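Local coordinates for sortase B (Clostridium perfringens, PDB 5YFK), which probably acts as a cysteine transpeptidase of the sortase B class, a family that attaches proteins to the cell wall of Gram-positive bacteria, at residues S106-Y111 with R202-I207; F132-K137 with F190-I195; F150-V155 with I218-K223. The protein carries 1 engineered substitution. All coordinates share one frame; numbering follows the deposited sequence.

How the contacts relate
Contacts 1 and 3 lie in one mixed sheet of the sortase beta-barrel: strands 203-210 and 216-225 are antiparallel neighbours, and probable backbone bonds join them, Leu206 N to Val220 O at 2.7 Å among them. Their centres are about 9 Å apart. Contact 2 sits at the periphery, its centre about 9 Å from that of contact 3 and about 17 Å from that of contact 1; Arg192 NE on Ile152 O (2.7 Å) ties it to contact 3. Between side chains, Arg217, the predicted transition-state stabiliser, is about 4 Å from Ile207 of contact 1 and about 5 Å from Val219 of contact 3. Ser209, engineered at the predicted nucleophile position, is about 7 Å from Ile207. Contact 2 is remote.

Contact 1 of 3, residues S106-Y111 with R202-I207; sequences SNIVVY and RILTLI
Leu204 packs its CD1 methyl against both Ile108 and Val110, 3.9 Å from Ile108 CG2 and equally far from Val110 CG2. Farther along this face Leu206 CD2 reaches Val110 CB, also at 3.9 Å. The other face of the two strands has its own apolar group, in which Ile207 CD1 touches Val109 CG1 and approaches Tyr111 CE2 to 3.8 Å. There the Tyr111 and Ile207 side chains run side by side in the same direction, and the phenol OH goes on to Asp97.

The strands are parallel neighbours in the sortase beta-barrel, 107-111 beside 203-207, with axes 18° apart. Five backbone bonds alternate between them; the straightest, Thr205 N to Ile108 O, measures 2.8 Å with 175° at the hydrogen.

Polar groups join the Asn107 face. The hydroxyl OG1 of Thr205, set beside its own backbone N (chi1 -57°), donates to Asn107 OD1 over 2.7 Å, in the carbonyl plane and on a lone pair. Asn107 ND2 is bound by Lys168 O. At the start of the strands Ile108 CD1 stands 3.8 Å above the centre of the Arg202 guanidinium, whose NH1 bonds to the carbonyls of Leu102 and Asp105.

Two consequences follow. Oxygen and nitrogen of the buried Asn107 amide have different partners, which fixes its flip, and two carbonyls of the loop before strand 107-111 grip Arg202 NH1, which limits the guanidinium's swing. Polar groups are thus satisfied at one end of the pair, while the apolar Ile207 end lies nearest the predicted Arg217 site.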
loop_
_atom_site.group_PDB
_atom_site.type_symbol
_atom_site.label_atom_id
_atom_site.label_comp_id
_atom_site.label_asym_id
_atom_site.label_seq_id
_atom_site.Cartn_x
_atom_site.Cartn_y
_atom_site.Cartn_z
ATOM N N SER A 106 7.727 4.115 11.308
ATOM C CA SER A 106 8.631 4.298 10.158
ATOM C C SER A 106 8.278 3.394 8.952
ATOM O O SER A 106 8.757 3.628 7.841
ATOM C CB SER A 106 10.095 4.108 10.587
ATOM O OG SER A 106 10.631 5.338 11.059
ATOM N N ASN A 107 7.446 2.375 9.169
ATOM C CA ASN A 107 6.983 1.495 8.064
ATOM C C ASN A 107 5.471 1.448 8.081
ATOM O O ASN A 107 4.884 0.962 9.038
ATOM C CB ASN A 107 7.533 0.091 8.225
ATOM C CG ASN A 107 7.229 -0.815 7.043
ATOM O OD1 ASN A 107 6.804 -0.360 5.960
ATOM N ND2 ASN A 107 7.483 -2.105 7.229
ATOM N N ILE A 108 4.866 1.978 7.032
ATOM C CA ILE A 108 3.423 1.907 6.847
ATOM C C ILE A 108 3.151 0.651 6.018
ATOM O O ILE A 108 3.647 0.508 4.900
ATOM C CB ILE A 108 2.914 3.152 6.124
ATOM C CG1 ILE A 108 3.304 4.409 6.921
ATOM C CG2 ILE A 108 1.397 3.053 5.902
ATOM C CD1 ILE A 108 3.232 5.703 6.138
ATOM N N VAL A 109 2.340 -0.242 6.564
ATOM C CA VAL A 109 2.153 -1.533 5.921
ATOM C C VAL A 109 0.741 -1.674 5.444
ATOM O O VAL A 109 -0.209 -1.524 6.221
ATOM C CB VAL A 109 2.492 -2.688 6.884
ATOM C CG1 VAL A 109 2.150 -4.033 6.264
ATOM C CG2 VAL A 109 3.958 -2.624 7.260
ATOM N N VAL A 110 0.595 -1.949 4.145
ATOM C CA VAL A 110 -0.704 -1.937 3.518
ATOM C C VAL A 110 -0.925 -3.265 2.787
ATOM O O VAL A 110 -0.028 -3.741 2.076
ATOM C CB VAL A 110 -0.827 -0.743 2.533
ATOM C CG1 VAL A 110 -2.171 -0.715 1.839
ATOM C CG2 VAL A 110 -0.565 0.567 3.257
ATOM N N TYR A 111 -2.147 -3.788 2.909
ATOM C CA TYR A 111 -2.547 -5.085 2.353
ATOM C C TYR A 111 -3.673 -4.911 1.359
ATOM O O TYR A 111 -4.549 -4.026 1.496
ATOM C CB TYR A 111 -3.040 -6.024 3.452
ATOM C CG TYR A 111 -2.087 -6.274 4.577
ATOM C CD1 TYR A 111 -2.016 -5.409 5.658
ATOM C CD2 TYR A 111 -1.237 -7.374 4.556
ATOM C CE1 TYR A 111 -1.147 -5.660 6.703
ATOM C CE2 TYR A 111 -0.246 -7.526 5.509
ATOM C CZ TYR A 111 -0.263 -6.703 6.607
ATOM O OH TYR A 111 0.617 -6.916 7.616
ATOM N N ARG A 202 11.486 6.997 5.766
ATOM C CA ARG A 202 10.202 6.405 6.106
ATOM C C ARG A 202 9.770 5.529 4.947
ATOM O O ARG A 202 9.868 5.938 3.785
ATOM C CB ARG A 202 9.149 7.492 6.338
ATOM C CG ARG A 202 7.870 6.894 6.902
ATOM C CD ARG A 202 6.820 7.932 7.254
ATOM N NE ARG A 202 5.916 7.371 8.257
ATOM C CZ ARG A 202 4.857 7.997 8.764
ATOM N NH1 ARG A 202 4.217 7.471 9.801
ATOM N NH2 ARG A 202 4.404 9.102 8.192
ATOM N N ILE A 203 9.338 4.318 5.236
ATOM C CA ILE A 203 9.009 3.410 4.164
ATOM C C ILE A 203 7.535 3.018 4.141
ATOM O O ILE A 203 6.842 3.080 5.159
ATOM C CB ILE A 203 9.903 2.153 4.155
ATOM C CG1 ILE A 203 9.824 1.396 5.487
ATOM C CG2 ILE A 203 11.341 2.562 3.792
ATOM C CD1 ILE A 203 10.363 -0.033 5.413
ATOM N N LEU A 204 7.150 2.483 2.989
ATOM C CA LEU A 204 5.814 2.001 2.704
ATOM C C LEU A 204 5.946 0.586 2.149
ATOM O O LEU A 204 6.751 0.339 1.236
ATOM C CB LEU A 204 5.164 2.883 1.645
ATOM C CG LEU A 204 3.743 2.509 1.187
ATOM C CD1 LEU A 204 2.673 2.500 2.255
ATOM C CD2 LEU A 204 3.338 3.441 0.079
ATOM N N THR A 205 5.246 -0.347 2.763
ATOM C CA THR A 205 5.288 -1.746 2.335
ATOM C C THR A 205 3.914 -2.151 1.837
ATOM O O THR A 205 2.938 -2.067 2.587
ATOM C CB THR A 205 5.700 -2.641 3.512
ATOM O OG1 THR A 205 6.971 -2.204 4.019
ATOM C CG2 THR A 205 5.726 -4.131 3.142
ATOM N N LEU A 206 3.859 -2.677 0.618
ATOM C CA LEU A 206 2.612 -3.151 0.038
ATOM C C LEU A 206 2.649 -4.653 -0.118
ATOM O O LEU A 206 3.604 -5.184 -0.662
ATOM C CB LEU A 206 2.373 -2.528 -1.344
ATOM C CG LEU A 206 2.491 -1.007 -1.469
ATOM C CD1 LEU A 206 2.220 -0.568 -2.893
ATOM C CD2 LEU A 206 1.573 -0.299 -0.493
ATOM N N ILE A 207 1.614 -5.318 0.392
ATOM C CA ILE A 207 1.591 -6.774 0.461
ATOM C C ILE A 207 0.344 -7.333 -0.173
ATOM O O ILE A 207 -0.790 -6.956 0.189
ATOM C CB ILE A 207 1.716 -7.271 1.918
ATOM C CG1 ILE A 207 3.077 -6.844 2.493
ATOM C CG2 ILE A 207 1.600 -8.781 1.968
ATOM C CD1 ILE A 207 3.160 -7.010 3.999
#

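Contact 2 of 3, residues F132-K137 with F190-I195; sequences FFNANK and FKRDGI
Arg192 bends at chi2 (79°) and chi3 (71°), which lays its guanidinium flat over the ring of Phe133 in a cation-pi stack. The two planes are only 7° from parallel, and CZ lies 3.9 Å from the centroid of the Phe133 ring, over its face. Phe133 thus receives the loop 190-195 on both sides: on the opposite face Phe190 CB makes a CH-pi contact, 3.7 Å from the ring centroid. The Phe190 ring itself meets Phe133 obliquely.

The same guanidinium also grips the Phe133 backbone end-on. Arg192 NH1 donates to Phe133 O at 3.0 Å. Arg192 NH2 donates to Phe133 O at 2.9 Å. The oxygen lies close to the guanidinium plane, and both nitrogens reach it from the same face of the carbonyl plane, NH1 tilted from it and NH2 well above it and off the lone pair. The second face of the guanidinium is covered by Lys137 CG, 3.6 Å from NH2 of Arg192, so ring and aliphatic chain sandwich the charge.

The contact joins the C-terminal end of helix 130-135 to the loop that follows helix 174-186. Arg192 NE bonds separately to Ile152 O of strand 146-159, and the backbone from Arg192 to Ile195 forms a type II beta turn. Beyond the stack, Asn136, the first residue after the helix, donates with both N and ND2 to Phe132 O, the ND2 bond being 3.1 Å long.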
loop_
_atom_site.group_PDB
_atom_site.type_symbol
_atom_site.label_atom_id
_atom_site.label_comp_id
_atom_site.label_asym_id
_atom_site.label_seq_id
_atom_site.Cartn_x
_atom_site.Cartn_y
_atom_site.Cartn_z
ATOM N N PHE A 132 9.118 -3.399 -15.987
ATOM C CA PHE A 132 8.088 -2.710 -15.219
ATOM C C PHE A 132 8.666 -1.971 -14.014
ATOM O O PHE A 132 8.238 -0.848 -13.720
ATOM C CB PHE A 132 7.034 -3.715 -14.750
ATOM C CG PHE A 132 5.709 -3.086 -14.371
ATOM C CD1 PHE A 132 5.503 -2.597 -13.083
ATOM C CD2 PHE A 132 4.774 -2.794 -15.346
ATOM C CE1 PHE A 132 4.326 -1.955 -12.751
ATOM C CE2 PHE A 132 3.592 -2.152 -15.035
ATOM C CZ PHE A 132 3.382 -1.702 -13.734
ATOM N N PHE A 133 9.411 -2.705 -13.180
ATOM C CA PHE A 133 10.107 -2.122 -12.008
ATOM C C PHE A 133 10.918 -0.874 -12.378
ATOM O O PHE A 133 10.897 0.133 -11.678
ATOM C CB PHE A 133 11.030 -3.180 -11.364
ATOM C CG PHE A 133 11.818 -2.688 -10.173
ATOM C CD1 PHE A 133 13.091 -2.168 -10.335
ATOM C CD2 PHE A 133 11.351 -2.887 -8.884
ATOM C CE1 PHE A 133 13.808 -1.713 -9.257
ATOM C CE2 PHE A 133 12.119 -2.526 -7.785
ATOM C CZ PHE A 133 13.349 -1.927 -7.980
ATOM N N ASN A 134 11.687 -0.957 -13.454
ATOM C CA ASN A 134 12.455 0.191 -13.902
ATOM C C ASN A 134 11.608 1.377 -14.309
ATOM O O ASN A 134 12.002 2.525 -14.098
ATOM C CB ASN A 134 13.351 -0.205 -15.081
ATOM C CG ASN A 134 14.522 -1.056 -14.649
ATOM O OD1 ASN A 134 14.846 -1.124 -13.458
ATOM N ND2 ASN A 134 15.067 -1.824 -15.587
ATOM N N ALA A 135 10.457 1.098 -14.918
ATOM C CA ALA A 135 9.661 2.132 -15.576
ATOM C C ALA A 135 8.679 2.788 -14.618
ATOM O O ALA A 135 8.348 3.975 -14.773
ATOM C CB ALA A 135 8.911 1.539 -16.753
ATOM N N ASN A 136 8.295 2.052 -13.574
ATOM C CA ASN A 136 7.260 2.495 -12.650
ATOM C C ASN A 136 7.750 2.570 -11.206
ATOM O O ASN A 136 7.951 1.545 -10.555
ATOM C CB ASN A 136 6.065 1.571 -12.761
ATOM C CG ASN A 136 5.484 1.559 -14.172
ATOM O OD1 ASN A 136 4.918 2.546 -14.633
ATOM N ND2 ASN A 136 5.761 0.510 -14.903
ATOM N N LYS A 137 8.186 3.764 -10.827
ATOM C CA LYS A 137 9.023 3.949 -9.646
ATOM C C LYS A 137 8.176 4.319 -8.406
ATOM O O LYS A 137 8.672 4.239 -7.285
ATOM C CB LYS A 137 10.054 5.055 -9.908
ATOM C CG LYS A 137 11.162 4.676 -10.876
ATOM C CD LYS A 137 12.173 5.814 -10.972
ATOM C CE LYS A 137 13.173 5.571 -12.087
ATOM N NZ LYS A 137 14.146 6.695 -12.164
ATOM N N PHE A 190 15.441 -6.805 -7.721
ATOM C CA PHE A 190 16.003 -5.729 -8.546
ATOM C C PHE A 190 16.538 -4.599 -7.663
ATOM O O PHE A 190 15.886 -4.183 -6.699
ATOM C CB PHE A 190 14.963 -5.155 -9.533
ATOM C CG PHE A 190 14.223 -6.193 -10.327
ATOM C CD1 PHE A 190 14.894 -7.097 -11.114
ATOM C CD2 PHE A 190 12.833 -6.270 -10.276
ATOM C CE1 PHE A 190 14.219 -8.091 -11.800
ATOM C CE2 PHE A 190 12.161 -7.292 -10.904
ATOM C CZ PHE A 190 12.852 -8.185 -11.707
ATOM N N LYS A 191 17.688 -4.053 -8.052
ATOM C CA LYS A 191 18.327 -2.956 -7.319
ATOM C C LYS A 191 17.946 -1.602 -7.929
ATOM O O LYS A 191 17.924 -1.452 -9.144
ATOM C CB LYS A 191 19.842 -3.159 -7.334
ATOM C CG LYS A 191 20.661 -1.946 -6.925
ATOM C CD LYS A 191 20.959 -1.951 -5.437
ATOM C CE LYS A 191 21.367 -0.561 -4.974
ATOM N NZ LYS A 191 21.540 -0.518 -3.499
ATOM N N ARG A 192 17.438 -0.699 -7.093
ATOM C CA ARG A 192 17.202 0.689 -7.487
ATOM C C ARG A 192 18.432 1.544 -7.207
ATOM O O ARG A 192 18.842 1.717 -6.047
ATOM C CB ARG A 192 16.003 1.277 -6.731
ATOM C CG ARG A 192 15.587 2.657 -7.224
ATOM C CD ARG A 192 14.769 2.593 -8.499
ATOM N NE ARG A 192 13.434 2.049 -8.273
ATOM C CZ ARG A 192 12.640 1.616 -9.239
ATOM N NH1 ARG A 192 11.422 1.182 -8.953
ATOM N NH2 ARG A 192 13.060 1.620 -10.507
ATOM N N ASP A 193 19.013 2.078 -8.278
ATOM C CA ASP A 193 20.246 2.835 -8.170
ATOM C C ASP A 193 19.997 4.202 -7.544
ATOM O O ASP A 193 19.029 4.883 -7.888
ATOM C CB ASP A 193 20.871 3.026 -9.556
ATOM C CG ASP A 193 21.346 1.726 -10.173
ATOM O OD1 ASP A 193 21.550 0.735 -9.438
ATOM O OD2 ASP A 193 21.635 1.739 -11.388
ATOM N N GLY A 194 20.876 4.595 -6.623
ATOM C CA GLY A 194 20.958 5.983 -6.156
ATOM C C GLY A 194 19.857 6.364 -5.173
ATOM O O GLY A 194 19.589 7.541 -4.952
ATOM N N ILE A 195 19.234 5.365 -4.567
ATOM C CA ILE A 195 18.048 5.578 -3.732
ATOM C C ILE A 195 18.432 6.055 -2.316
ATOM O O ILE A 195 17.571 6.467 -1.541
ATOM C CB ILE A 195 17.194 4.287 -3.656
ATOM C CG1 ILE A 195 15.747 4.610 -3.275
ATOM C CG2 ILE A 195 17.771 3.297 -2.660
ATOM C CD1 ILE A 195 14.767 4.375 -4.396
#

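Contact 3 of 3, residues F150-V155 with I218-K223; sequences FEIFSV and IVVVAK
Phe153 and Ser154 form a classic beta bulge opposite Val221, where strand 146-159 pairs antiparallel with strand 216-225 in the sortase beta-barrel. The evidence is one carbonyl with two donors: Val221 O accepts from Phe153 N at 2.8 Å and, more loosely, from Ser154 N at 3.2 Å. The register moves by one residue there, from Ile152 facing Ala222 to Ser154 facing Val221. The strand segments run 132° apart, well short of strictly antiparallel.

With CG between the backbone N and the carbonyl carbon (chi1 68°), the Phe153 ring lies across the partner strand. Val221 O then sits 3.4 Å above the ring plane toward its rim, the CZ corner rests on Val221 CG1 at 3.5 Å, and Lys223 N lies at the ring edge.

On the face of Ile152 and Val220, Val220 CG1 presses between the branches of Ile152, 3.5 Å from its CG2, and Ala222 CB packs nearby. Glu151 and Lys223 form a hydrogen-bonded antiparallel pair, with Glu151 N to Lys223 O at 2.7 Å and both donors standing out of the carbonyl planes.

The polar ends of the buried Ser154 and Lys223 side chains are satisfied by neighbouring parts of the fold. Ser154 OG meets Gln184 O, while the amine of Lys223 joins loop 190-195 through Ile195 O and forms a salt bridge with Asp201 OD2.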
loop_
_atom_site.group_PDB
_atom_site.type_symbol
_atom_site.label_atom_id
_atom_site.label_comp_id
_atom_site.label_asym_id
_atom_site.label_seq_id
_atom_site.Cartn_x
_atom_site.Cartn_y
_atom_site.Cartn_z
ATOM N N PHE A 150 6.517 7.982 -2.588
ATOM C CA PHE A 150 7.446 6.927 -2.159
ATOM C C PHE A 150 8.063 6.227 -3.377
ATOM O O PHE A 150 7.384 6.009 -4.389
ATOM C CB PHE A 150 6.672 5.897 -1.331
ATOM C CG PHE A 150 6.220 6.420 0.003
ATOM C CD1 PHE A 150 5.090 7.215 0.093
ATOM C CD2 PHE A 150 6.800 5.955 1.175
ATOM C CE1 PHE A 150 4.647 7.662 1.337
ATOM C CE2 PHE A 150 6.460 6.513 2.402
ATOM C CZ PHE A 150 5.377 7.380 2.475
ATOM N N GLU A 151 9.384 6.063 -3.385
ATOM C CA GLU A 151 10.018 5.421 -4.515
ATOM C C GLU A 151 10.327 3.963 -4.189
ATOM O O GLU A 151 10.898 3.669 -3.164
ATOM C CB GLU A 151 11.307 6.126 -4.925
ATOM C CG GLU A 151 11.852 5.577 -6.220
ATOM C CD GLU A 151 13.142 6.241 -6.661
ATOM O OE1 GLU A 151 13.452 7.335 -6.151
ATOM O OE2 GLU A 151 13.694 5.776 -7.681
ATOM N N ILE A 152 9.812 3.076 -5.025
ATOM C CA ILE A 152 9.941 1.625 -4.841
ATOM C C ILE A 152 11.385 1.240 -5.004
ATOM O O ILE A 152 12.010 1.608 -6.014
ATOM C CB ILE A 152 9.120 0.863 -5.896
ATOM C CG1 ILE A 152 7.633 1.086 -5.622
ATOM C CG2 ILE A 152 9.465 -0.623 -5.853
ATOM C CD1 ILE A 152 6.726 0.672 -6.757
ATOM N N PHE A 153 11.908 0.515 -4.025
ATOM C CA PHE A 153 13.314 0.068 -4.047
ATOM C C PHE A 153 13.444 -1.461 -3.913
ATOM O O PHE A 153 14.533 -2.022 -4.059
ATOM C CB PHE A 153 14.149 0.817 -2.990
ATOM C CG PHE A 153 13.797 0.496 -1.571
ATOM C CD1 PHE A 153 14.337 -0.611 -0.944
ATOM C CD2 PHE A 153 12.774 1.202 -0.921
ATOM C CE1 PHE A 153 13.922 -0.982 0.320
ATOM C CE2 PHE A 153 12.444 0.912 0.387
ATOM C CZ PHE A 153 13.067 -0.151 1.035
ATOM N N SER A 154 12.372 -2.110 -3.484
ATOM C CA SER A 154 12.417 -3.575 -3.287
ATOM C C SER A 154 11.160 -4.230 -3.817
ATOM O O SER A 154 10.059 -3.785 -3.526
ATOM C CB SER A 154 12.588 -3.931 -1.818
ATOM O OG SER A 154 12.649 -5.348 -1.657
ATOM N N VAL A 155 11.312 -5.367 -4.487
ATOM C CA VAL A 155 10.189 -6.224 -4.817
ATOM C C VAL A 155 10.618 -7.681 -4.611
ATOM O O VAL A 155 11.753 -8.046 -4.894
ATOM C CB VAL A 155 9.703 -6.063 -6.288
ATOM C CG1 VAL A 155 10.838 -6.344 -7.281
ATOM C CG2 VAL A 155 8.544 -6.997 -6.568
ATOM N N ILE A 218 3.427 -11.452 -2.368
ATOM C CA ILE A 218 4.272 -10.523 -3.145
ATOM C C ILE A 218 4.359 -9.167 -2.432
ATOM O O ILE A 218 3.378 -8.698 -1.923
ATOM C CB ILE A 218 3.679 -10.302 -4.549
ATOM C CG1 ILE A 218 3.383 -11.660 -5.223
ATOM C CG2 ILE A 218 4.609 -9.458 -5.413
ATOM C CD1 ILE A 218 2.651 -11.558 -6.548
ATOM N N VAL A 219 5.573 -8.617 -2.337
ATOM C CA VAL A 219 5.854 -7.459 -1.483
ATOM C C VAL A 219 6.564 -6.393 -2.310
ATOM O O VAL A 219 7.521 -6.683 -3.012
ATOM C CB VAL A 219 6.749 -7.824 -0.277
ATOM C CG1 VAL A 219 6.860 -6.663 0.711
ATOM C CG2 VAL A 219 6.241 -9.076 0.424
ATOM N N VAL A 220 6.101 -5.151 -2.182
ATOM C CA VAL A 220 6.798 -4.002 -2.690
ATOM C C VAL A 220 7.084 -3.007 -1.554
ATOM O O VAL A 220 6.248 -2.785 -0.689
ATOM C CB VAL A 220 6.009 -3.293 -3.809
ATOM C CG1 VAL A 220 6.697 -1.988 -4.184
ATOM C CG2 VAL A 220 5.924 -4.197 -5.044
ATOM N N VAL A 221 8.343 -2.600 -1.444
ATOM C CA VAL A 221 8.748 -1.631 -0.418
ATOM C C VAL A 221 9.324 -0.385 -1.093
ATOM O O VAL A 221 10.096 -0.461 -2.061
ATOM C CB VAL A 221 9.791 -2.226 0.561
ATOM C CG1 VAL A 221 9.856 -1.420 1.839
ATOM C CG2 VAL A 221 9.455 -3.689 0.898
ATOM N N ALA A 222 8.915 0.770 -0.582
ATOM C CA ALA A 222 9.232 2.065 -1.181
ATOM C C ALA A 222 9.592 3.047 -0.064
ATOM O O ALA A 222 9.159 2.878 1.090
ATOM C CB ALA A 222 8.023 2.579 -1.955
ATOM N N LYS A 223 10.503 3.963 -0.371
ATOM C CA LYS A 223 10.894 5.023 0.565
ATOM C C LYS A 223 10.389 6.390 0.191
ATOM O O LYS A 223 10.359 6.773 -0.986
ATOM C CB LYS A 223 12.417 5.096 0.727
ATOM C CG LYS A 223 13.155 5.434 -0.538
ATOM C CD LYS A 223 14.577 5.842 -0.213
ATOM C CE LYS A 223 14.728 7.331 0.038
ATOM N NZ LYS A 223 16.111 7.671 0.487
#